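Local coordinates for sortase family protein (Streptococcus agalactiae, PDB 4D7W), which probably acts as a class C sortase, a cysteine transpeptidase that helps build the type 2B pilus of Group B Streptococcus, at residues A4-Q9 against N62-I66; Y20-I24 against L138-Y142; Y51-L55 against S97-G101; I71-L75 against S118-S122. One frame throughout, in Å; residues are numbered along the deposited sequence.

Three of the contacts fasten the N-terminal helical region, or the chain that leaves it, to the sortase beta-barrel; contact 4 lies within the barrel itself. Contacts 1 and 2 have centres about 13 Å apart and meet where Tyr8 OH lies 2.8 Å from Leu138 N, probably a hydrogen bond. Met63 ties contact 1 to contact 3, its SD standing 4.0 Å from Pro99 CG. Between contacts 2 and 3, Ile23 CG2 packs 3.8 Å from Leu55 CA. Contact 4 continues the sheet from contact 1 through the probable Ile66 N to Leu75 O bond of 2.8 Å, but its centre is about 22 Å from that of contact 3, on the opposite side of the chain's centre.

Contact 1: residues A4-Q9 against N62-I66; sequences AIMDYQ and NMGYI
Tyr8 meets Gly64, and Tyr65 meets Ile5, by quite different torsions of the two tyrosines. Tyr8 carries CG anti to its backbone N (chi1 175°), which sends the ring off helix 3-13 and over Gly64. Tyr65 instead wedges CG between its own N and carbonyl carbon (chi1 60°), and its ring comes to lie under Ile5. Both rings take a CH-pi contact on a face: Gly64 CA sits 4.0 Å from the centroid of the Tyr8 ring, and Ile5 CG2 is equally 4.0 Å from that of Tyr65. The tip of Ile5 adds packing of CD1 on Tyr65 CB at 3.8 Å. At the far end of the Tyr8 ring, OH donates to a water in the ring plane at 2.7 Å, and that water donates on to Met63 O, also at 2.7 Å; the hydroxyl is thus held by the water and by Leu138 N. A second water lies 2.6 Å from Tyr65 OH and takes a weak bond from Gln9 NE2. The helix runs across the strand at 117° between their directions, an N-terminal helix packed on the barrel wall as in class C sortases.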
loop_
_atom_site.group_PDB
_atom_site.type_symbol
_atom_site.label_atom_id
_atom_site.label_comp_id
_atom_site.label_asym_id
_atom_site.label_seq_id
_atom_site.Cartn_x
_atom_site.Cartn_y
_atom_site.Cartn_z
ATOM N N ALA A 4 -15.254 -2.708 7.405
ATOM C CA ALA A 4 -13.888 -3.015 7.806
ATOM C C ALA A 4 -13.200 -1.731 8.256
ATOM O O ALA A 4 -12.458 -1.696 9.258
ATOM C CB ALA A 4 -13.127 -3.673 6.661
ATOM N N ILE A 5 -13.460 -0.659 7.524
ATOM C CA ILE A 5 -12.802 0.599 7.840
ATOM C C ILE A 5 -13.369 1.164 9.136
ATOM O O ILE A 5 -12.617 1.607 10.005
ATOM C CB ILE A 5 -12.936 1.615 6.699
ATOM C CG1 ILE A 5 -12.185 1.100 5.461
ATOM C CG2 ILE A 5 -12.396 2.971 7.132
ATOM C CD1 ILE A 5 -12.247 2.022 4.265
ATOM N N MET A 6 -14.689 1.131 9.276
ATOM C CA MET A 6 -15.329 1.594 10.507
ATOM C C MET A 6 -14.807 0.850 11.732
ATOM O O MET A 6 -14.467 1.471 12.738
ATOM C CB MET A 6 -16.850 1.440 10.420
ATOM C CG MET A 6 -17.514 2.404 9.447
ATOM S SD MET A 6 -19.320 2.422 9.570
ATOM C CE MET A 6 -19.735 0.758 9.031
ATOM N N ASP A 7 -14.745 -0.477 11.638
ATOM C CA ASP A 7 -14.235 -1.319 12.724
ATOM C C ASP A 7 -12.782 -0.993 13.068
ATOM O O ASP A 7 -12.386 -0.994 14.232
ATOM C CB ASP A 7 -14.344 -2.802 12.359
ATOM C CG ASP A 7 -15.783 -3.290 12.296
ATOM O OD1 ASP A 7 -16.661 -2.666 12.934
ATOM O OD2 ASP A 7 -16.032 -4.306 11.608
ATOM N N TYR A 8 -11.986 -0.748 12.040
ATOM C CA TYR A 8 -10.591 -0.392 12.231
ATOM C C TYR A 8 -10.464 0.949 12.940
ATOM O O TYR A 8 -9.703 1.088 13.902
ATOM C CB TYR A 8 -9.868 -0.341 10.895
ATOM C CG TYR A 8 -8.437 0.143 10.997
ATOM C CD1 TYR A 8 -7.390 -0.746 11.198
ATOM C CD2 TYR A 8 -8.139 1.502 10.879
ATOM C CE1 TYR A 8 -6.082 -0.297 11.283
ATOM C CE2 TYR A 8 -6.837 1.961 10.959
ATOM C CZ TYR A 8 -5.814 1.067 11.167
ATOM O OH TYR A 8 -4.521 1.546 11.258
ATOM N N GLN A 9 -11.210 1.934 12.450
ATOM C CA GLN A 9 -11.214 3.263 13.057
ATOM C C GLN A 9 -11.611 3.188 14.525
ATOM O O GLN A 9 -10.942 3.761 15.387
ATOM C CB GLN A 9 -12.168 4.199 12.316
ATOM C CG GLN A 9 -11.711 4.589 10.925
ATOM C CD GLN A 9 -12.741 5.443 10.198
ATOM O OE1 GLN A 9 -13.917 5.459 10.556
ATOM N NE2 GLN A 9 -12.299 6.152 9.168
ATOM N N ASN A 62 -5.667 -6.059 8.594
ATOM C CA ASN A 62 -6.035 -4.720 8.121
ATOM C C ASN A 62 -5.053 -3.684 8.673
ATOM O O ASN A 62 -4.926 -3.545 9.883
ATOM C CB ASN A 62 -7.477 -4.401 8.542
ATOM C CG ASN A 62 -7.985 -3.066 7.998
ATOM O OD1 ASN A 62 -7.234 -2.265 7.411
ATOM N ND2 ASN A 62 -9.270 -2.814 8.206
ATOM N N MET A 63 -4.347 -2.991 7.775
ATOM C CA MET A 63 -3.277 -2.048 8.136
ATOM C C MET A 63 -3.748 -0.612 8.210
ATOM O O MET A 63 -2.997 0.277 8.633
ATOM C CB MET A 63 -2.150 -2.062 7.097
ATOM C CG MET A 63 -1.142 -3.147 7.144
ATOM S SD MET A 63 -0.110 -2.896 5.668
ATOM C CE MET A 63 0.830 -4.407 5.760
ATOM N N GLY A 64 -4.956 -0.372 7.717
ATOM C CA GLY A 64 -5.429 0.981 7.487
ATOM C C GLY A 64 -6.202 1.042 6.177
ATOM O O GLY A 64 -6.744 0.045 5.737
ATOM N N TYR A 65 -6.272 2.214 5.560
ATOM C CA TYR A 65 -7.080 2.363 4.371
ATOM C C TYR A 65 -6.527 3.444 3.467
ATOM O O TYR A 65 -5.860 4.379 3.923
ATOM C CB TYR A 65 -8.540 2.661 4.732
ATOM C CG TYR A 65 -8.789 3.920 5.536
ATOM C CD1 TYR A 65 -8.709 3.916 6.932
ATOM C CD2 TYR A 65 -9.145 5.109 4.904
ATOM C CE1 TYR A 65 -8.959 5.073 7.669
ATOM C CE2 TYR A 65 -9.390 6.275 5.635
ATOM C CZ TYR A 65 -9.299 6.250 7.013
ATOM O OH TYR A 65 -9.541 7.410 7.731
ATOM N N ILE A 66 -6.815 3.299 2.179
ATOM C CA ILE A 66 -6.332 4.225 1.171
ATOM C C ILE A 66 -7.493 5.049 0.623
ATOM O O ILE A 66 -8.614 4.556 0.497
ATOM C CB ILE A 66 -5.626 3.490 0.019
ATOM C CG1 ILE A 66 -5.047 4.489 -0.984
ATOM C CG2 ILE A 66 -6.582 2.510 -0.656
ATOM C CD1 ILE A 66 -4.325 3.820 -2.140
HETATM O O HOH W 1 -2.451 -0.130 11.297
HETATM O O HOH W 2 -9.349 7.150 10.292
#

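Contact 2: residues Y20-I24 against L138-Y142; sequences YKKII and LNETY
Leu138 sits at the tight turn of a beta-hairpin, strand 132-137 into strand 140-152 of the sortase barrel, and pushes its side chain into the side of helix 17-31. Its CD1 does most of the touching: it meets Ile24 CD1 at 3.8 Å, the two side chains running antiparallel alongside one another, and Ile23 CG2 at 4.0 Å. Leu138 CB, the other end of the same side chain, rests 4.1 Å from Tyr20 CD1. Beside it Asn139 lays its amide over one face of the Tyr20 ring, stacked with the planes only 13° apart. A chi1 of 64° folds the amide back over its own main chain to get there. Asn139 OD1 is buried here with no hydrogen-bonding partner in the model. Glu140 and Tyr142 complete this first shell, both reaching Ile24 with their polar ends.

Further out, Val135 and Ile137 of strand 132-137 back the side chain of Tyr142. On the helix side, Tyr20 is held at its far end by a hydrogen bond from OH to Val12 O, while Met15 packs on both Tyr20 and Ile23. The tip of Ile24 is met by two oxygens, Glu140 OE1 at 3.8 Å and Tyr142 OH at 4.0 Å from its CD1.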
loop_
_atom_site.group_PDB
_atom_site.type_symbol
_atom_site.label_atom_id
_atom_site.label_comp_id
_atom_site.label_asym_id
_atom_site.label_seq_id
_atom_site.Cartn_x
_atom_site.Cartn_y
_atom_site.Cartn_z
ATOM N N TYR A 20 0.094 3.677 19.953
ATOM C CA TYR A 20 0.490 4.159 18.620
ATOM C C TYR A 20 2.000 4.129 18.500
ATOM O O TYR A 20 2.535 3.631 17.522
ATOM C CB TYR A 20 0.016 5.591 18.335
ATOM C CG TYR A 20 -1.475 5.812 18.385
ATOM C CD1 TYR A 20 -2.364 4.855 17.912
ATOM C CD2 TYR A 20 -1.996 6.992 18.915
ATOM C CE1 TYR A 20 -3.742 5.064 17.968
ATOM C CE2 TYR A 20 -3.364 7.216 18.977
ATOM C CZ TYR A 20 -4.239 6.254 18.502
ATOM O OH TYR A 20 -5.609 6.482 18.576
ATOM N N LYS A 21 2.676 4.676 19.512
ATOM C CA LYS A 21 4.130 4.812 19.480
ATOM C C LYS A 21 4.849 3.485 19.285
ATOM O O LYS A 21 5.795 3.399 18.507
ATOM C CB LYS A 21 4.644 5.478 20.763
ATOM C CG LYS A 21 4.603 6.998 20.746
ATOM C CD LYS A 21 5.215 7.585 22.024
ATOM C CE LYS A 21 4.846 9.058 22.186
ATOM N NZ LYS A 21 5.471 9.681 23.392
ATOM N N LYS A 22 4.425 2.462 20.020
ATOM C CA LYS A 22 5.031 1.142 19.891
ATOM C C LYS A 22 4.885 0.633 18.457
ATOM O O LYS A 22 5.858 0.240 17.815
ATOM C CB LYS A 22 4.398 0.164 20.878
ATOM C CG LYS A 22 4.931 -1.259 20.782
ATOM C CD LYS A 22 4.572 -2.063 22.033
ATOM C CE LYS A 22 4.585 -3.570 21.789
ATOM N NZ LYS A 22 3.316 -4.063 21.159
ATOM N N ILE A 23 3.663 0.655 17.947
ATOM C CA ILE A 23 3.405 0.128 16.610
ATOM C C ILE A 23 4.088 0.950 15.507
ATOM O O ILE A 23 4.714 0.391 14.591
ATOM C CB ILE A 23 1.877 0.035 16.348
ATOM C CG1 ILE A 23 1.244 -0.930 17.359
ATOM C CG2 ILE A 23 1.622 -0.445 14.924
ATOM C CD1 ILE A 23 -0.276 -0.903 17.424
ATOM N N ILE A 24 3.993 2.272 15.588
ATOM C CA ILE A 24 4.636 3.103 14.579
ATOM C C ILE A 24 6.148 2.933 14.606
ATOM O O ILE A 24 6.776 2.765 13.555
ATOM C CB ILE A 24 4.281 4.600 14.752
ATOM C CG1 ILE A 24 2.852 4.864 14.302
ATOM C CG2 ILE A 24 5.213 5.479 13.930
ATOM C CD1 ILE A 24 2.558 4.404 12.871
ATOM N N LEU A 138 -3.384 4.031 11.612
ATOM C CA LEU A 138 -3.615 4.480 12.981
ATOM C C LEU A 138 -4.227 5.888 12.960
ATOM O O LEU A 138 -5.213 6.143 12.255
ATOM C CB LEU A 138 -2.310 4.452 13.784
ATOM C CG LEU A 138 -1.694 3.047 13.825
ATOM C CD1 LEU A 138 -0.456 3.013 14.678
ATOM C CD2 LEU A 138 -2.711 2.031 14.326
ATOM N N ASN A 139 -3.627 6.805 13.707
ATOM C CA ASN A 139 -4.128 8.172 13.765
ATOM C C ASN A 139 -3.427 9.119 12.787
ATOM O O ASN A 139 -3.512 10.338 12.932
ATOM C CB ASN A 139 -3.981 8.716 15.191
ATOM C CG ASN A 139 -2.514 8.828 15.630
ATOM O OD1 ASN A 139 -1.681 7.973 15.299
ATOM N ND2 ASN A 139 -2.197 9.887 16.381
ATOM N N GLU A 140 -2.724 8.574 11.803
ATOM C CA GLU A 140 -1.896 9.428 10.960
ATOM C C GLU A 140 -2.196 9.328 9.479
ATOM O O GLU A 140 -2.727 8.336 9.001
ATOM C CB GLU A 140 -0.426 9.119 11.213
ATOM C CG GLU A 140 0.103 9.867 12.445
ATOM C CD GLU A 140 1.265 9.165 13.099
ATOM O OE1 GLU A 140 1.600 8.047 12.657
ATOM O OE2 GLU A 140 1.841 9.725 14.053
ATOM N N THR A 141 -1.819 10.369 8.755
ATOM C CA THR A 141 -2.079 10.460 7.332
ATOM C C THR A 141 -0.765 10.531 6.574
ATOM O O THR A 141 0.184 11.204 7.011
ATOM C CB THR A 141 -2.947 11.676 7.010
ATOM O OG1 THR A 141 -4.264 11.449 7.516
ATOM C CG2 THR A 141 -3.039 11.883 5.515
ATOM N N TYR A 142 -0.705 9.791 5.470
ATOM C CA TYR A 142 0.461 9.754 4.590
ATOM C C TYR A 142 0.035 10.107 3.180
ATOM O O TYR A 142 -0.802 9.424 2.612
ATOM C CB TYR A 142 1.121 8.368 4.616
ATOM C CG TYR A 142 1.546 7.982 6.001
ATOM C CD1 TYR A 142 0.625 7.454 6.905
ATOM C CD2 TYR A 142 2.853 8.182 6.427
ATOM C CE1 TYR A 142 0.990 7.141 8.200
ATOM C CE2 TYR A 142 3.233 7.854 7.717
ATOM C CZ TYR A 142 2.297 7.332 8.591
ATOM O OH TYR A 142 2.668 7.000 9.859
#

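Contact 3: residues Y51-L55 against S97-G101; sequences YNSQL and SLPIG
Tyr51 opens 51-55 as the chain is finishing helix 45-52, and Leu98 faces it from the loop between strands 90-92 and 105-115 of the sortase barrel. Gln54 N bonds back to Tyr51 O at 2.9 Å, and Leu55 then takes a positive phi of 55°. The side chains of Gln54 and Leu55 both point toward 97-101. The loop folds into a turn of its own, closed by a weak bond from Gly101 N to Leu98 O.

The Leu98 side chain lies against Tyr51, Gln54 and Leu55, its branches dividing the work. CD1 touches Gln54 CB at 3.7 Å, the two side chains roughly perpendicular, whereas CD2 comes in at the edge of the Tyr51 ring, 4.0 Å from CE1. Leu98 CB, nearer the backbone, meets Leu55 CD1 at 4.0 Å. The polar ends look elsewhere: Tyr51 OH bonds to His92 ND1 and Gly80 N, and Gln54 NE2 to Asp50 OD1. These bonds hold the hydroxyl and the amide while the contact itself stays apolar; the Tyr51 ring also meets that of His79 edge-to-face. Met63 of strand 62-68 packs on Tyr51 and Leu55, joining helix end and barrel. Leu55 CD1 closes the row, 4.4 Å from Pro99 CD and 4.2 Å from Ile100 CG2.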
loop_
_atom_site.group_PDB
_atom_site.type_symbol
_atom_site.label_atom_id
_atom_site.label_comp_id
_atom_site.label_asym_id
_atom_site.label_seq_id
_atom_site.Cartn_x
_atom_site.Cartn_y
_atom_site.Cartn_z
ATOM N N TYR A 51 6.760 -9.493 9.306
ATOM C CA TYR A 51 5.877 -8.669 8.482
ATOM C C TYR A 51 4.431 -8.700 8.986
ATOM O O TYR A 51 3.816 -7.657 9.167
ATOM C CB TYR A 51 5.959 -9.136 7.032
ATOM C CG TYR A 51 4.893 -8.570 6.109
ATOM C CD1 TYR A 51 4.821 -7.211 5.855
ATOM C CD2 TYR A 51 3.985 -9.398 5.473
ATOM C CE1 TYR A 51 3.859 -6.681 5.005
ATOM C CE2 TYR A 51 3.005 -8.869 4.611
ATOM C CZ TYR A 51 2.956 -7.518 4.386
ATOM O OH TYR A 51 2.003 -6.980 3.547
ATOM N N ASN A 52 3.893 -9.889 9.242
ATOM C CA ASN A 52 2.505 -9.983 9.682
ATOM C C ASN A 52 2.230 -9.294 11.017
ATOM O O ASN A 52 1.094 -8.907 11.298
ATOM C CB ASN A 52 2.069 -11.447 9.762
ATOM C CG ASN A 52 1.874 -12.060 8.391
ATOM O OD1 ASN A 52 1.619 -11.351 7.415
ATOM N ND2 ASN A 52 1.985 -13.379 8.307
ATOM N N SER A 53 3.268 -9.128 11.829
ATOM C CA SER A 53 3.122 -8.449 13.112
ATOM C C SER A 53 3.209 -6.936 12.975
ATOM O O SER A 53 2.985 -6.218 13.952
ATOM C CB SER A 53 4.204 -8.914 14.088
ATOM O OG SER A 53 5.467 -8.365 13.723
ATOM N N GLN A 54 3.592 -6.436 11.797
ATOM C CA GLN A 54 3.770 -4.991 11.662
ATOM C C GLN A 54 2.429 -4.342 11.361
ATOM O O GLN A 54 1.648 -4.885 10.595
ATOM C CB GLN A 54 4.799 -4.651 10.564
ATOM C CG GLN A 54 6.199 -5.187 10.851
ATOM C CD GLN A 54 6.877 -4.462 12.016
ATOM O OE1 GLN A 54 6.480 -3.358 12.376
ATOM N NE2 GLN A 54 7.894 -5.083 12.602
ATOM N N LEU A 55 2.172 -3.186 11.971
ATOM C CA LEU A 55 0.957 -2.397 11.734
ATOM C C LEU A 55 -0.313 -3.222 11.969
ATOM O O LEU A 55 -1.314 -3.048 11.282
ATOM C CB LEU A 55 0.961 -1.824 10.305
ATOM C CG LEU A 55 2.128 -0.867 10.049
ATOM C CD1 LEU A 55 2.059 -0.308 8.628
ATOM C CD2 LEU A 55 2.086 0.241 11.068
ATOM N N SER A 97 8.216 -2.032 1.137
ATOM C CA SER A 97 8.209 -1.272 2.374
ATOM C C SER A 97 6.772 -1.073 2.884
ATOM O O SER A 97 5.842 -0.952 2.086
ATOM C CB SER A 97 8.890 0.092 2.176
ATOM O OG SER A 97 10.132 -0.038 1.494
ATOM N N LEU A 98 6.591 -1.045 4.205
ATOM C CA LEU A 98 5.285 -0.704 4.804
ATOM C C LEU A 98 4.832 0.672 4.318
ATOM O O LEU A 98 5.664 1.550 4.117
ATOM C CB LEU A 98 5.356 -0.719 6.349
ATOM C CG LEU A 98 5.777 -2.062 6.939
ATOM C CD1 LEU A 98 6.113 -1.974 8.451
ATOM C CD2 LEU A 98 4.681 -3.097 6.664
ATOM N N PRO A 99 3.514 0.859 4.131
ATOM C CA PRO A 99 2.956 2.094 3.563
ATOM C C PRO A 99 3.026 3.336 4.463
ATOM O O PRO A 99 2.284 4.277 4.220
ATOM C CB PRO A 99 1.492 1.714 3.283
ATOM C CG PRO A 99 1.214 0.580 4.225
ATOM C CD PRO A 99 2.494 -0.196 4.254
ATOM N N ILE A 100 3.887 3.349 5.475
ATOM C CA ILE A 100 4.129 4.585 6.231
ATOM C C ILE A 100 5.341 5.339 5.663
ATOM O O ILE A 100 5.771 6.352 6.207
ATOM C CB ILE A 100 4.361 4.304 7.710
ATOM C CG1 ILE A 100 5.563 3.364 7.888
ATOM C CG2 ILE A 100 3.106 3.704 8.327
ATOM C CD1 ILE A 100 6.206 3.435 9.272
ATOM N N GLY A 101 5.909 4.833 4.575
ATOM C CA GLY A 101 7.047 5.497 3.960
ATOM C C GLY A 101 8.250 5.596 4.879
ATOM O O GLY A 101 8.449 4.736 5.745
#

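Contact 4: residues I71-L75 against S118-S122; sequences INIKL and SRLFS
Ile71 and Arg119 share a water in the sortase barrel, where the chain enters strand 73-79 across from a type II' beta turn running from Arg119 to Ser122. The water donates to Ile71 O at 2.8 Å and accepts from Arg119 NH1 at 2.6 Å. Next comes Asn72, which with Ile73 faces Ile68 in a G1 beta bulge. Its carbonyl oxygen receives both end nitrogens of Arg119, NH2 at 3.1 Å (N-H...O angle 152°) and NH1 at 3.3 Å (141°). The oxygen lies in the guanidinium plane, yet both donors come to the carbonyl from the same face, NH1 from well above its plane. The arginine chain gets there by bending at chi3 (-70°), so that its end group lies alongside the bulge.

Ile73 runs past Arg119 in the opposite direction, its CG1 3.8 Å from Leu120 O; the closer approaches modelled for its CD1 are too short to trust. Leu75, two residues on, points the same way and packs CD1 on Leu120 CA at 4.0 Å, with Ile90 of strand 90-92 alongside. The turn is braced from within, since Arg119 O accepts from Ser122 N at 3.0 Å and, on a lone pair in its plane, from Ser122 OG at 2.8 Å.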
loop_
_atom_site.group_PDB
_atom_site.type_symbol
_atom_site.label_atom_id
_atom_site.label_comp_id
_atom_site.label_asym_id
_atom_site.label_seq_id
_atom_site.Cartn_x
_atom_site.Cartn_y
_atom_site.Cartn_z
ATOM N N ILE A 71 -11.076 9.463 -7.886
ATOM C CA ILE A 71 -11.863 8.371 -8.451
ATOM C C ILE A 71 -12.780 7.728 -7.415
ATOM O O ILE A 71 -13.286 6.626 -7.631
ATOM C CB ILE A 71 -10.958 7.284 -9.068
ATOM C CG1 ILE A 71 -10.061 6.658 -7.988
ATOM C CG2 ILE A 71 -10.124 7.861 -10.199
ATOM C CD1 ILE A 71 -9.035 5.678 -8.524
ATOM N N ASN A 72 -12.988 8.422 -6.299
ATOM C CA ASN A 72 -13.959 8.019 -5.277
ATOM C C ASN A 72 -13.726 6.625 -4.701
ATOM O O ASN A 72 -14.660 5.819 -4.543
ATOM C CB ASN A 72 -15.374 8.100 -5.850
ATOM C CG ASN A 72 -15.670 9.455 -6.466
ATOM O OD1 ASN A 72 -15.685 9.606 -7.693
ATOM N ND2 ASN A 72 -15.900 10.453 -5.618
ATOM N N ILE A 73 -12.469 6.357 -4.383
ATOM C CA ILE A 73 -12.087 5.110 -3.764
ATOM C C ILE A 73 -11.691 5.345 -2.316
ATOM O O ILE A 73 -10.894 6.239 -2.003
ATOM C CB ILE A 73 -10.910 4.443 -4.514
ATOM C CG1 ILE A 73 -11.337 3.994 -5.915
ATOM C CG2 ILE A 73 -10.349 3.280 -3.702
ATOM C CD1 ILE A 73 -12.447 2.937 -5.936
ATOM N N LYS A 74 -12.256 4.536 -1.432
ATOM C CA LYS A 74 -11.805 4.462 -0.056
ATOM C C LYS A 74 -11.908 2.994 0.324
ATOM O O LYS A 74 -13.012 2.459 0.428
ATOM C CB LYS A 74 -12.646 5.348 0.865
ATOM C CG LYS A 74 -12.059 5.467 2.265
ATOM C CD LYS A 74 -12.852 6.422 3.158
ATOM C CE LYS A 74 -13.873 5.678 4.027
ATOM N NZ LYS A 74 -14.262 6.438 5.264
ATOM N N LEU A 75 -10.762 2.335 0.471
ATOM C CA LEU A 75 -10.725 0.888 0.700
ATOM C C LEU A 75 -9.732 0.521 1.777
ATOM O O LEU A 75 -8.705 1.197 1.942
ATOM C CB LEU A 75 -10.359 0.138 -0.583
ATOM C CG LEU A 75 -11.349 0.101 -1.741
ATOM C CD1 LEU A 75 -10.645 -0.396 -2.994
ATOM C CD2 LEU A 75 -12.513 -0.797 -1.404
ATOM N N SER A 118 -17.574 -4.805 -7.658
ATOM C CA SER A 118 -16.641 -3.985 -6.898
ATOM C C SER A 118 -15.637 -3.320 -7.842
ATOM O O SER A 118 -14.975 -3.997 -8.632
ATOM C CB SER A 118 -15.922 -4.829 -5.842
ATOM O OG SER A 118 -15.322 -5.972 -6.422
ATOM N N ARG A 119 -15.534 -1.994 -7.764
ATOM C CA ARG A 119 -14.651 -1.249 -8.652
ATOM C C ARG A 119 -13.184 -1.572 -8.379
ATOM O O ARG A 119 -12.427 -1.851 -9.305
ATOM C CB ARG A 119 -14.898 0.259 -8.519
ATOM C CG ARG A 119 -16.204 0.737 -9.158
ATOM C CD ARG A 119 -16.487 2.225 -8.905
ATOM N NE ARG A 119 -16.819 2.515 -7.508
ATOM C CZ ARG A 119 -16.101 3.306 -6.713
ATOM N NH1 ARG A 119 -15.010 3.899 -7.178
ATOM N NH2 ARG A 119 -16.474 3.517 -5.455
ATOM N N LEU A 120 -12.795 -1.543 -7.108
ATOM C CA LEU A 120 -11.393 -1.703 -6.714
ATOM C C LEU A 120 -10.516 -0.652 -7.421
ATOM O O LEU A 120 -10.760 0.547 -7.293
ATOM C CB LEU A 120 -10.921 -3.129 -7.009
ATOM C CG LEU A 120 -11.760 -4.193 -6.286
ATOM C CD1 LEU A 120 -11.574 -5.590 -6.869
ATOM C CD2 LEU A 120 -11.451 -4.188 -4.796
ATOM N N PHE A 121 -9.508 -1.091 -8.169
ATOM C CA PHE A 121 -8.664 -0.153 -8.912
ATOM C C PHE A 121 -9.081 -0.016 -10.395
ATOM O O PHE A 121 -8.249 0.298 -11.249
ATOM C CB PHE A 121 -7.200 -0.581 -8.828
ATOM C CG PHE A 121 -6.483 -0.111 -7.566
ATOM C CD1 PHE A 121 -7.107 0.746 -6.667
ATOM C CD2 PHE A 121 -5.184 -0.528 -7.298
ATOM C CE1 PHE A 121 -6.445 1.178 -5.510
ATOM C CE2 PHE A 121 -4.513 -0.091 -6.152
ATOM C CZ PHE A 121 -5.153 0.754 -5.260
ATOM N N SER A 122 -10.361 -0.244 -10.686
ATOM C CA SER A 122 -10.897 -0.092 -12.051
ATOM C C SER A 122 -10.500 1.216 -12.719
ATOM O O SER A 122 -10.117 1.239 -13.888
ATOM C CB SER A 122 -12.426 -0.182 -12.052
ATOM O OG SER A 122 -12.853 -1.525 -12.031
HETATM O O HOH W 3 -13.452 4.352 -9.198
#